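Local coordinates for copper-containing nitrite reductase (Thermus scotoductus, PDB 6HBE), which probably reduces nitrite to nitric oxide with electrons from cytochrome c, as a homotrimeric three-domain copper enzyme of denitrification, at residues C[324-329]-C[439-444]. Residues are numbered along the deposited sequence; the frame is centred on the assembly and turned at random.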
ATOM      1  N   THR C 324      12.651  -4.099  21.196  1.00 29.75           N
ATOM      2  CA  THR C 324      14.025  -4.511  21.510  1.00 30.55           C
ATOM      3  C   THR C 324      14.467  -5.704  20.660  1.00 30.26           C
ATOM      4  O   THR C 324      13.765  -6.698  20.606  1.00 31.80           O
ATOM      5  CB  THR C 324      14.127  -4.918  23.003  1.00 30.10           C
ATOM      6  OG1 THR C 324      13.733  -3.804  23.823  1.00 29.92           O
ATOM      7  CG2 THR C 324      15.554  -5.338  23.377  1.00 31.43           C
ATOM      8  N   VAL C 325      15.632  -5.592  20.024  1.00 29.45           N
ATOM      9  CA  VAL C 325      16.284  -6.689  19.332  1.00 30.97           C
ATOM     10  C   VAL C 325      17.501  -7.137  20.185  1.00 29.88           C
ATOM     11  O   VAL C 325      18.433  -6.356  20.357  1.00 30.18           O
ATOM     12  CB  VAL C 325      16.761  -6.249  17.934  1.00 32.23           C
ATOM     13  CG1 VAL C 325      17.653  -7.315  17.294  1.00 37.10           C
ATOM     14  CG2 VAL C 325      15.570  -5.973  17.002  1.00 34.28           C
ATOM     15  N   ARG C 326      17.477  -8.376  20.686  1.00 29.41           N
ATOM     16  CA  ARG C 326      18.659  -8.998  21.319  1.00 30.60           C
ATOM     17  C   ARG C 326      19.296  -9.999  20.361  1.00 33.57           C
ATOM     18  O   ARG C 326      18.669 -10.989  19.967  1.00 32.32           O
ATOM     19  CB  ARG C 326      18.291  -9.687  22.629  1.00 30.91           C
ATOM     20  CG  ARG C 326      19.503 -10.218  23.431  1.00 32.04           C
ATOM     21  CD  ARG C 326      19.057 -10.808  24.760  1.00 32.89           C
ATOM     22  NE  ARG C 326      18.533  -9.772  25.646  1.00 34.43           N
ATOM     23  CZ  ARG C 326      17.952  -9.988  26.823  1.00 37.24           C
ATOM     24  NH1 ARG C 326      17.822 -11.221  27.312  1.00 38.59           N
ATOM     25  NH2 ARG C 326      17.506  -8.950  27.529  1.00 36.61           N
ATOM     26  N   VAL C 327      20.542  -9.717  19.997  1.00 34.68           N
ATOM     27  CA  VAL C 327      21.330 -10.516  19.058  1.00 39.35           C
ATOM     28  C   VAL C 327      22.220 -11.534  19.829  1.00 41.96           C
ATOM     29  O   VAL C 327      22.836 -11.168  20.830  1.00 39.02           O
ATOM     30  CB  VAL C 327      22.199  -9.559  18.222  1.00 43.54           C
ATOM     31  CG1 VAL C 327      23.148 -10.308  17.304  1.00 47.75           C
ATOM     32  CG2 VAL C 327      21.304  -8.616  17.412  1.00 45.17           C
ATOM     33  N   PRO C 328      22.274 -12.808  19.382  1.00 42.26           N
ATOM     34  CA  PRO C 328      23.294 -13.734  19.921  1.00 41.52           C
ATOM     35  C   PRO C 328      24.644 -13.494  19.239  1.00 42.56           C
ATOM     36  O   PRO C 328      24.713 -12.782  18.234  1.00 40.59           O
ATOM     37  CB  PRO C 328      22.733 -15.119  19.569  1.00 42.61           C
ATOM     38  CG  PRO C 328      21.957 -14.879  18.305  1.00 42.16           C
ATOM     39  CD  PRO C 328      21.380 -13.483  18.408  1.00 42.53           C
ATOM     40  N   LEU C 329      25.714 -14.075  19.776  1.00 42.92           N
ATOM     41  CA  LEU C 329      27.058 -13.897  19.206  1.00 43.57           C
ATOM     42  C   LEU C 329      27.099 -14.492  17.789  1.00 41.68           C
ATOM     43  O   LEU C 329      26.608 -15.604  17.576  1.00 38.87           O
ATOM     44  CB  LEU C 329      28.109 -14.563  20.129  1.00 46.24           C
ATOM     45  CG  LEU C 329      29.588 -14.177  20.019  1.00 50.11           C
ATOM     46  CD1 LEU C 329      29.831 -12.691  20.237  1.00 51.18           C
ATOM     47  CD2 LEU C 329      30.400 -14.990  21.019  1.00 50.20           C
ATOM     48  N   ARG C 439      22.648  -1.504  24.453  1.00 29.76           N
ATOM     49  CA  ARG C 439      23.164  -2.192  25.635  1.00 31.65           C
ATOM     50  C   ARG C 439      24.090  -3.289  25.177  1.00 31.53           C
ATOM     51  O   ARG C 439      23.785  -3.984  24.216  1.00 29.69           O
ATOM     52  CB  ARG C 439      22.056  -2.818  26.456  1.00 32.50           C
ATOM     53  CG  ARG C 439      20.937  -1.862  26.801  1.00 33.71           C
ATOM     54  CD  ARG C 439      20.021  -2.451  27.856  1.00 34.37           C
ATOM     55  NE  ARG C 439      18.959  -1.503  28.216  1.00 38.03           N
ATOM     56  CZ  ARG C 439      17.681  -1.539  27.803  1.00 38.28           C
ATOM     57  NH1 ARG C 439      17.216  -2.503  27.017  1.00 37.62           N
ATOM     58  NH2 ARG C 439      16.838  -0.593  28.214  1.00 39.09           N
ATOM     59  N   VAL C 440      25.212  -3.454  25.888  1.00 31.47           N
ATOM     60  CA  VAL C 440      26.241  -4.429  25.534  1.00 32.27           C
ATOM     61  C   VAL C 440      26.399  -5.389  26.711  1.00 32.61           C
ATOM     62  O   VAL C 440      26.679  -4.951  27.822  1.00 31.90           O
ATOM     63  CB  VAL C 440      27.594  -3.756  25.204  1.00 32.70           C
ATOM     64  CG1 VAL C 440      28.583  -4.775  24.653  1.00 34.79           C
ATOM     65  CG2 VAL C 440      27.403  -2.625  24.200  1.00 35.59           C
ATOM     66  N   TYR C 441      26.219  -6.680  26.462  1.00 32.05           N
ATOM     67  CA  TYR C 441      26.211  -7.676  27.521  1.00 33.28           C
ATOM     68  C   TYR C 441      27.428  -8.588  27.446  1.00 34.95           C
ATOM     69  O   TYR C 441      28.054  -8.720  26.404  1.00 34.16           O
ATOM     70  CB  TYR C 441      24.892  -8.471  27.569  1.00 34.25           C
ATOM     71  CG  TYR C 441      24.602  -9.399  26.397  1.00 35.21           C
ATOM     72  CD1 TYR C 441      23.889  -8.950  25.284  1.00 36.41           C
ATOM     73  CD2 TYR C 441      24.978 -10.739  26.428  1.00 34.99           C
ATOM     74  CE1 TYR C 441      23.592  -9.805  24.225  1.00 37.00           C
ATOM     75  CE2 TYR C 441      24.700 -11.596  25.372  1.00 37.57           C
ATOM     76  CZ  TYR C 441      23.999 -11.126  24.266  1.00 37.72           C
ATOM     77  OH  TYR C 441      23.726 -11.975  23.214  1.00 37.02           O
ATOM     78  N   GLU C 442      27.759  -9.189  28.593  1.00 39.62           N
ATOM     79  CA  GLU C 442      28.925 -10.086  28.746  1.00 40.45           C
ATOM     80  C   GLU C 442      28.607 -11.099  29.857  1.00 39.37           C
ATOM     81  O   GLU C 442      27.969 -10.733  30.844  1.00 36.93           O
ATOM     82  CB  GLU C 442      30.182  -9.288  29.125  1.00 43.20           C
ATOM     83  CG  GLU C 442      31.439 -10.120  29.412  1.00 44.07           C
ATOM     84  CD  GLU C 442      32.618  -9.276  29.885  1.00 47.29           C
ATOM     85  OE1 GLU C 442      32.591  -8.774  31.046  1.00 45.92           O
ATOM     86  OE2 GLU C 442      33.573  -9.120  29.088  1.00 47.48           O
ATOM     87  N   PRO C 443      29.051 -12.359  29.714  1.00 40.25           N
ATOM     88  CA  PRO C 443      28.821 -13.311  30.821  1.00 41.96           C
ATOM     89  C   PRO C 443      29.492 -12.846  32.134  1.00 39.87           C
ATOM     90  O   PRO C 443      30.607 -12.313  32.092  1.00 37.71           O
ATOM     91  CB  PRO C 443      29.446 -14.616  30.307  1.00 43.42           C
ATOM     92  CG  PRO C 443      29.534 -14.450  28.825  1.00 42.29           C
ATOM     93  CD  PRO C 443      29.798 -12.987  28.610  1.00 42.83           C
ATOM     94  N   LEU C 444      28.774 -12.975  33.249  1.00 41.01           N
ATOM     95  CA  LEU C 444      29.288 -12.590  34.582  1.00 44.72           C
ATOM     96  C   LEU C 444      30.532 -13.399  35.005  1.00 47.88           C
ATOM     97  O   LEU C 444      31.392 -12.885  35.744  1.00 43.69           O
ATOM     98  CB  LEU C 444      28.191 -12.741  35.656  1.00 45.58           C
ATOM     99  CG  LEU C 444      27.106 -11.656  35.648  1.00 45.36           C
ATOM    100  CD1 LEU C 444      25.876 -12.108  36.419  1.00 47.64           C
ATOM    101  CD2 LEU C 444      27.635 -10.339  36.210  1.00 46.77           C
TER
HETATM  102  O   HOH W   1      14.157  -3.235  26.393  1.00 44.50           O
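Arg326 and Tyr441 meet across two strands that are not direct neighbours: the closest CA atoms, Arg326 CA and Arg439 CA, are 9.2 Å apart, roughly two strand spacings. Strand 362-366 fills the interval, exchanging backbone hydrogen bonds with Val325 and Val327 on one side and with Arg439 on the other; 324-326 is an edge strand, within this chain, of a mixed sheet in the C-terminal plastocyanin/azurin-like domain, where 324-326, 362-366 and 435-443 run parallel. Tyr441 OH donates to Val327 O at 2.7 Å, and the oxygen lies at the ring's edge, close to its plane. The C=O...donor angle is 143°, with the donor 19° out of the carbonyl plane. Tyr441 has CG between its backbone N and carbonyl carbon (chi1 68°), which carries the ring across toward the edge segment. Arg326 lends only its aliphatic part, CG coming obliquely to within 4.2 Å of Tyr441 CE1. A water links Thr324 and Arg439, donating to Thr324 OG1 (2.7 Å) and accepting from Arg439 NH1 (3.2 Å) at the edge of the guanidinium, in its plane. Arg326 NH2 and Arg439 NH1 stay 6.5 Å apart, and Glu364, salt-bridged to both arginines, probably offsets their like charges. A phenylalanine in place of Tyr441 would probably leave Val327 O without this donor and the chain after strand 324-326 less firmly fixed. The chemistry thus implies a side-chain tie over 362-366, added to that strand's backbone bonds, beside an interface where Asp330 of the second subunit pairs with Arg326 and its Pro331 packs on Tyr441.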